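Local coordinates for putative uncharacterized protein (Streptococcus pneumoniae, PDB 3NZ3), which probably helps the bacterium adhere to host mucus, this chain being the mucin-binding domain of a cell-wall-anchored surface protein, at residues A[18-28]-A[65-75]. Numbering follows the deposited sequence.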
ATOM      1  N   GLU A  18      15.589  -6.522  11.169  1.00 17.95           N
ATOM      2  CA  GLU A  18      14.309  -5.906  11.496  1.00 17.94           C
ATOM      3  C   GLU A  18      13.498  -5.758  10.214  1.00 17.61           C
ATOM      4  O   GLU A  18      14.035  -5.371   9.174  1.00 17.24           O
ATOM      5  CB  GLU A  18      14.500  -4.537  12.158  1.00 18.03           C
ATOM      6  CG  GLU A  18      13.201  -3.916  12.684  0.50 19.02           C
ATOM      7  CD  GLU A  18      13.386  -2.529  13.303  1.00 22.33           C
ATOM      8  OE1 GLU A  18      14.545  -2.060  13.417  1.00 21.55           O
ATOM      9  OE2 GLU A  18      12.358  -1.916  13.674  1.00 22.30           O
ATOM     10  N   THR A  19      12.211  -6.080  10.289  1.00 17.61           N
ATOM     11  CA  THR A  19      11.308  -5.875   9.154  1.00 17.68           C
ATOM     12  C   THR A  19      10.051  -5.154   9.587  1.00 17.56           C
ATOM     13  O   THR A  19       9.606  -5.286  10.733  1.00 17.27           O
ATOM     14  CB  THR A  19      10.891  -7.199   8.475  1.00 17.82           C
ATOM     15  OG1 THR A  19      10.236  -8.039   9.430  1.00 19.43           O
ATOM     16  CG2 THR A  19      12.104  -7.924   7.888  1.00 18.34           C
ATOM     17  N   LYS A  20       9.483  -4.386   8.665  1.00 17.54           N
ATOM     18  CA  LYS A  20       8.185  -3.766   8.882  1.00 17.89           C
ATOM     19  C   LYS A  20       7.405  -3.723   7.575  1.00 17.72           C
ATOM     20  O   LYS A  20       7.994  -3.678   6.498  1.00 17.31           O
ATOM     21  CB  LYS A  20       8.330  -2.367   9.489  1.00 18.00           C
ATOM     22  CG  LYS A  20       8.983  -1.332   8.612  1.00 19.68           C
ATOM     23  CD  LYS A  20       8.943   0.013   9.338  1.00 22.77           C
ATOM     24  CE  LYS A  20       9.554   1.113   8.516  1.00 24.04           C
ATOM     25  NZ  LYS A  20       9.431   2.422   9.239  1.00 26.17           N
ATOM     26  N   THR A  21       6.082  -3.752   7.686  1.00 18.08           N
ATOM     27  CA  THR A  21       5.205  -3.789   6.520  1.00 18.22           C
ATOM     28  C   THR A  21       4.427  -2.480   6.425  1.00 18.48           C
ATOM     29  O   THR A  21       3.868  -1.995   7.417  1.00 18.26           O
ATOM     30  CB  THR A  21       4.258  -5.007   6.560  1.00 18.42           C
ATOM     31  OG1 THR A  21       5.034  -6.202   6.706  1.00 18.50           O
ATOM     32  CG2 THR A  21       3.420  -5.107   5.276  1.00 17.99           C
ATOM     33  N   ILE A  22       4.433  -1.909   5.224  1.00 18.56           N
ATOM     34  CA  ILE A  22       3.686  -0.698   4.904  1.00 18.73           C
ATOM     35  C   ILE A  22       2.718  -1.058   3.784  1.00 18.58           C
ATOM     36  O   ILE A  22       3.124  -1.628   2.766  1.00 18.23           O
ATOM     37  CB  ILE A  22       4.629   0.456   4.477  1.00 18.81           C
ATOM     38  CG1 ILE A  22       5.723   0.662   5.538  1.00 19.61           C
ATOM     39  CG2 ILE A  22       3.841   1.752   4.280  1.00 18.96           C
ATOM     40  CD1 ILE A  22       6.921   1.435   5.058  1.00 20.14           C
ATOM     41  N   THR A  23       1.440  -0.738   3.980  1.00 18.39           N
ATOM     42  CA  THR A  23       0.383  -1.264   3.118  1.00 18.52           C
ATOM     43  C   THR A  23      -0.504  -0.168   2.516  1.00 18.57           C
ATOM     44  O   THR A  23      -0.889   0.791   3.198  1.00 18.32           O
ATOM     45  CB  THR A  23      -0.496  -2.283   3.893  1.00 18.96           C
ATOM     46  OG1 THR A  23       0.339  -3.261   4.527  1.00 17.81           O
ATOM     47  CG2 THR A  23      -1.471  -3.002   2.959  1.00 18.61           C
ATOM     48  N   ARG A  24      -0.807  -0.315   1.228  1.00 18.40           N
ATOM     49  CA  ARG A  24      -1.833   0.492   0.589  1.00 18.12           C
ATOM     50  C   ARG A  24      -3.061  -0.358   0.290  1.00 18.10           C
ATOM     51  O   ARG A  24      -2.964  -1.438  -0.311  1.00 17.55           O
ATOM     52  CB  ARG A  24      -1.325   1.148  -0.697  1.00 18.52           C
ATOM     53  CG  ARG A  24      -2.392   2.007  -1.395  1.00 18.66           C
ATOM     54  CD  ARG A  24      -1.796   2.874  -2.500  1.00 19.66           C
ATOM     55  NE  ARG A  24      -1.447   2.098  -3.689  1.00 21.12           N
ATOM     56  CZ  ARG A  24      -0.904   2.612  -4.790  1.00 21.55           C
ATOM     57  NH1 ARG A  24      -0.645   3.917  -4.869  1.00 21.46           N
ATOM     58  NH2 ARG A  24      -0.625   1.821  -5.818  1.00 21.20           N
ATOM     59  N   ILE A  25      -4.215   0.140   0.713  1.00 17.64           N
ATOM     60  CA  ILE A  25      -5.482  -0.499   0.383  1.00 17.94           C
ATOM     61  C   ILE A  25      -6.283   0.388  -0.559  1.00 18.03           C
ATOM     62  O   ILE A  25      -6.425   1.601  -0.332  1.00 17.79           O
ATOM     63  CB  ILE A  25      -6.307  -0.828   1.646  1.00 18.03           C
ATOM     64  CG1 ILE A  25      -5.504  -1.761   2.567  1.00 18.42           C
ATOM     65  CG2 ILE A  25      -7.651  -1.469   1.267  1.00 17.85           C
ATOM     66  CD1 ILE A  25      -6.090  -1.943   3.963  1.00 20.26           C
ATOM     67  N   ILE A  26      -6.803  -0.219  -1.622  1.00 17.96           N
ATOM     68  CA  ILE A  26      -7.694   0.486  -2.524  1.00 18.28           C
ATOM     69  C   ILE A  26      -9.102  -0.072  -2.342  1.00 18.74           C
ATOM     70  O   ILE A  26      -9.307  -1.289  -2.411  1.00 18.71           O
ATOM     71  CB  ILE A  26      -7.239   0.371  -4.000  1.00 18.31           C
ATOM     72  CG1 ILE A  26      -5.739   0.663  -4.114  1.00 18.38           C
ATOM     73  CG2 ILE A  26      -8.063   1.319  -4.895  1.00 18.71           C
ATOM     74  CD1 ILE A  26      -5.120   0.284  -5.449  1.00 19.76           C
ATOM     75  N   HIS A  27     -10.048   0.821  -2.068  1.00 18.76           N
ATOM     76  CA  HIS A  27     -11.465   0.469  -1.971  1.00 19.45           C
ATOM     77  C   HIS A  27     -12.185   0.937  -3.224  1.00 19.42           C
ATOM     78  O   HIS A  27     -11.796   1.940  -3.836  1.00 19.20           O
ATOM     79  CB  HIS A  27     -12.137   1.136  -0.771  1.00 19.52           C
ATOM     80  CG  HIS A  27     -11.478   0.856   0.544  1.00 20.73           C
ATOM     81  ND1 HIS A  27     -11.537  -0.375   1.162  1.00 22.27           N
ATOM     82  CD2 HIS A  27     -10.773   1.663   1.374  1.00 21.91           C
ATOM     83  CE1 HIS A  27     -10.888  -0.317   2.312  1.00 22.96           C
ATOM     84  NE2 HIS A  27     -10.416   0.908   2.464  1.00 22.60           N
ATOM     85  N   TYR A  28     -13.246   0.219  -3.584  1.00 19.46           N
ATOM     86  CA  TYR A  28     -14.061   0.540  -4.757  1.00 19.63           C
ATOM     87  C   TYR A  28     -15.512   0.616  -4.309  1.00 20.08           C
ATOM     88  O   TYR A  28     -16.095  -0.399  -3.915  1.00 20.02           O
ATOM     89  CB  TYR A  28     -13.895  -0.532  -5.836  1.00 19.67           C
ATOM     90  CG  TYR A  28     -12.470  -0.693  -6.316  1.00 19.94           C
ATOM     91  CD1 TYR A  28     -11.597  -1.579  -5.684  1.00 20.16           C
ATOM     92  CD2 TYR A  28     -11.991   0.050  -7.391  1.00 20.03           C
ATOM     93  CE1 TYR A  28     -10.271  -1.725  -6.119  1.00 20.02           C
ATOM     94  CE2 TYR A  28     -10.677  -0.086  -7.836  1.00 20.46           C
ATOM     95  CZ  TYR A  28      -9.821  -0.974  -7.191  1.00 20.63           C
ATOM     96  OH  TYR A  28      -8.523  -1.112  -7.630  1.00 20.26           O
ATOM     97  N   TRP A  65      17.384   0.819   5.436  1.00 18.16           N
ATOM     98  CA  TRP A  65      16.211   0.029   5.062  1.00 17.43           C
ATOM     99  C   TRP A  65      16.167  -0.198   3.550  1.00 17.34           C
ATOM    100  O   TRP A  65      16.633   0.641   2.770  1.00 17.35           O
ATOM    101  CB  TRP A  65      14.925   0.759   5.444  1.00 17.28           C
ATOM    102  CG  TRP A  65      14.616   0.855   6.898  1.00 15.81           C
ATOM    103  CD1 TRP A  65      14.916   1.903   7.739  1.00 14.90           C
ATOM    104  CD2 TRP A  65      13.879  -0.091   7.680  1.00 14.94           C
ATOM    105  NE1 TRP A  65      14.429   1.643   8.998  1.00 13.99           N
ATOM    106  CE2 TRP A  65      13.788   0.429   8.989  1.00 14.95           C
ATOM    107  CE3 TRP A  65      13.296  -1.342   7.404  1.00 15.26           C
ATOM    108  CZ2 TRP A  65      13.142  -0.260  10.030  1.00 14.95           C
ATOM    109  CZ3 TRP A  65      12.653  -2.023   8.432  1.00 14.56           C
ATOM    110  CH2 TRP A  65      12.587  -1.481   9.733  1.00 15.86           C
ATOM    111  N   THR A  66      15.576  -1.317   3.138  1.00 16.94           N
ATOM    112  CA  THR A  66      15.286  -1.552   1.729  1.00 16.66           C
ATOM    113  C   THR A  66      14.157  -0.621   1.285  1.00 16.63           C
ATOM    114  O   THR A  66      13.580   0.105   2.099  1.00 16.26           O
ATOM    115  CB  THR A  66      14.883  -3.023   1.460  1.00 16.61           C
ATOM    116  OG1 THR A  66      13.844  -3.411   2.371  1.00 15.63           O
ATOM    117  CG2 THR A  66      16.085  -3.947   1.620  1.00 15.75           C
ATOM    118  N   THR A  67      13.866  -0.627  -0.011  1.00 16.91           N
ATOM    119  CA  THR A  67      12.748   0.136  -0.553  1.00 17.01           C
ATOM    120  C   THR A  67      11.837  -0.765  -1.369  1.00 17.13           C
ATOM    121  O   THR A  67      12.240  -1.846  -1.818  1.00 16.76           O
ATOM    122  CB  THR A  67      13.213   1.278  -1.467  1.00 17.24           C
ATOM    123  OG1 THR A  67      14.111   0.753  -2.449  1.00 17.88           O
ATOM    124  CG2 THR A  67      13.898   2.382  -0.666  1.00 17.30           C
ATOM    125  N   GLY A  68      10.609  -0.302  -1.570  1.00 17.54           N
ATOM    126  CA  GLY A  68       9.631  -1.057  -2.335  1.00 17.95           C
ATOM    127  C   GLY A  68       8.787  -0.167  -3.220  1.00 18.28           C
ATOM    128  O   GLY A  68       9.110   1.005  -3.463  1.00 17.48           O
ATOM    129  N   ASN A  69       7.686  -0.739  -3.691  1.00 19.01           N
ATOM    130  CA  ASN A  69       6.818  -0.076  -4.646  1.00 19.79           C
ATOM    131  C   ASN A  69       5.428  -0.690  -4.559  1.00 19.70           C
ATOM    132  O   ASN A  69       5.289  -1.925  -4.580  1.00 19.79           O
ATOM    133  CB  ASN A  69       7.392  -0.265  -6.053  1.00 20.34           C
ATOM    134  CG  ASN A  69       6.737   0.627  -7.085  1.00 22.62           C
ATOM    135  OD1 ASN A  69       5.927   0.163  -7.891  1.00 26.51           O
ATOM    136  ND2 ASN A  69       7.102   1.908  -7.085  1.00 23.77           N
ATOM    137  N   TRP A  70       4.411   0.163  -4.432  1.00 19.46           N
ATOM    138  CA  TRP A  70       3.029  -0.264  -4.631  1.00 19.73           C
ATOM    139  C   TRP A  70       2.739  -0.152  -6.123  1.00 20.32           C
ATOM    140  O   TRP A  70       2.894   0.920  -6.702  1.00 19.61           O
ATOM    141  CB  TRP A  70       2.046   0.610  -3.848  1.00 19.60           C
ATOM    142  CG  TRP A  70       2.156   0.489  -2.355  1.00 19.18           C
ATOM    143  CD1 TRP A  70       2.370  -0.651  -1.642  1.00 19.07           C
ATOM    144  CD2 TRP A  70       2.020   1.545  -1.390  1.00 19.70           C
ATOM    145  NE1 TRP A  70       2.394  -0.376  -0.298  1.00 19.14           N
ATOM    146  CE2 TRP A  70       2.181   0.963  -0.113  1.00 19.41           C
ATOM    147  CE3 TRP A  70       1.780   2.925  -1.480  1.00 20.35           C
ATOM    148  CZ2 TRP A  70       2.117   1.711   1.067  1.00 20.14           C
ATOM    149  CZ3 TRP A  70       1.717   3.671  -0.303  1.00 20.59           C
ATOM    150  CH2 TRP A  70       1.886   3.060   0.952  1.00 20.35           C
ATOM    151  N   ASP A  71       2.338  -1.261  -6.737  1.00 20.79           N
ATOM    152  CA  ASP A  71       2.112  -1.298  -8.176  1.00 22.05           C
ATOM    153  C   ASP A  71       0.883  -0.488  -8.581  1.00 22.12           C
ATOM    154  O   ASP A  71      -0.051  -0.302  -7.790  1.00 22.20           O
ATOM    155  CB  ASP A  71       1.944  -2.737  -8.666  1.00 22.30           C
ATOM    156  CG  ASP A  71       3.225  -3.538  -8.599  1.00 23.82           C
ATOM    157  OD1 ASP A  71       4.322  -2.939  -8.595  1.00 25.00           O
ATOM    158  OD2 ASP A  71       3.125  -4.781  -8.542  1.00 26.00           O
ATOM    159  N   GLU A  72       0.899  -0.020  -9.823  1.00 22.50           N
ATOM    160  CA  GLU A  72      -0.277   0.578 -10.442  1.00 22.50           C
ATOM    161  C   GLU A  72      -1.435  -0.417 -10.435  1.00 22.39           C
ATOM    162  O   GLU A  72      -1.240  -1.622 -10.653  1.00 21.92           O
ATOM    163  CB  GLU A  72       0.034   1.015 -11.884  1.00 23.09           C
ATOM    164  CG  GLU A  72      -1.193   1.526 -12.639  1.00 24.33           C
ATOM    165  CD  GLU A  72      -0.957   1.812 -14.119  1.00 27.58           C
ATOM    166  OE1 GLU A  72      -0.142   1.119 -14.758  1.00 28.32           O
ATOM    167  OE2 GLU A  72      -1.619   2.734 -14.648  1.00 29.31           O
ATOM    168  N   VAL A  73      -2.638   0.089 -10.165  1.00 22.07           N
ATOM    169  CA  VAL A  73      -3.847  -0.724 -10.249  1.00 22.29           C
ATOM    170  C   VAL A  73      -4.901  -0.019 -11.104  1.00 22.67           C
ATOM    171  O   VAL A  73      -5.423   1.025 -10.717  1.00 21.95           O
ATOM    172  CB  VAL A  73      -4.437  -1.056  -8.849  1.00 22.08           C
ATOM    173  CG1 VAL A  73      -5.659  -1.950  -8.983  1.00 21.92           C
ATOM    174  CG2 VAL A  73      -3.390  -1.737  -7.961  1.00 22.17           C
ATOM    175  N   ILE A  74      -5.194  -0.599 -12.265  1.00 23.68           N
ATOM    176  CA  ILE A  74      -6.244  -0.088 -13.154  1.00 24.65           C
ATOM    177  C   ILE A  74      -7.615  -0.404 -12.540  1.00 25.23           C
ATOM    178  O   ILE A  74      -7.880  -1.542 -12.142  1.00 25.05           O
ATOM    179  CB  ILE A  74      -6.113  -0.690 -14.581  1.00 24.69           C
ATOM    180  CG1 ILE A  74      -4.756  -0.311 -15.197  1.00 25.25           C
ATOM    181  CG2 ILE A  74      -7.256  -0.226 -15.494  1.00 24.58           C
ATOM    182  CD1 ILE A  74      -4.308  -1.240 -16.321  1.00 27.72           C
ATOM    183  N   SER A  75      -8.465   0.616 -12.434  1.00 25.87           N
ATOM    184  CA  SER A  75      -9.828   0.438 -11.937  1.00 26.66           C
ATOM    185  C   SER A  75     -10.690  -0.108 -13.069  1.00 27.55           C
ATOM    186  O   SER A  75     -10.914   0.574 -14.068  1.00 28.22           O
ATOM    187  CB  SER A  75     -10.407   1.764 -11.433  1.00 26.15           C
ATOM    188  OG  SER A  75      -9.520   2.436 -10.552  1.00 25.24           O
TER
HETATM  189  O   HOH W   1      -7.664   1.029  -9.139  1.00 19.29           O
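Two beta sheets pack face to face here: Arg-24 and Trp-70 meet between the long strand 14-30 of the mixed sheet and strand 68-74 of the two-stranded one. Strands 18-28 and 68-70 run nearly parallel, 14° apart, with axes 8.6 Å apart at closest. Side chains, not backbone ladders, fill that gap. Arg-24 CB sits over the centre of the Trp-70 six-membered ring, 3.5 Å from its centroid, in a CH-pi contact. With CG anti to the backbone N and a bend at chi3 (74°), the arginine chain crosses the indole and lays one guanidinium face, near its rim, against Trp-70 CB. The guanidinium and indole planes are 31° apart. Arg-24 NH2 is 3.0 Å from Asp-71 O. NE hydrogen-bonds Gln-43 OE1 and NH1 the backbone O of Glu-90, so the buried charge is tied to both sheets. At the indole edge, Trp-70 NE1 gives a weak hydrogen bond to Ile-22 O (3.4 Å), and Ile-22 CG2 touches CZ2. Farther along, Ile-26 CD1 and Val-73 CG2 meet tip to tip at 3.7 Å. Tyr-28 OH is 2.8 Å from a water, which donates hydrogen bonds to Val-73 O and Ser-75 OG; the latter also hydrogen-bonds Ile-86 O. At the other end, Lys-20 CE lies over one face of Trp-65, and its NZ makes a cation-pi contact 5.0 Å from the six-membered ring centroid. That ammonium also bonds to Ser-96 O. Glu-18 CG and CD lie against Trp-65 CH2, with OE1 salt-bridged to Arg-49 NH2. Two facing sheets joined by side chains fit this domain's all-beta, Ig-like fold.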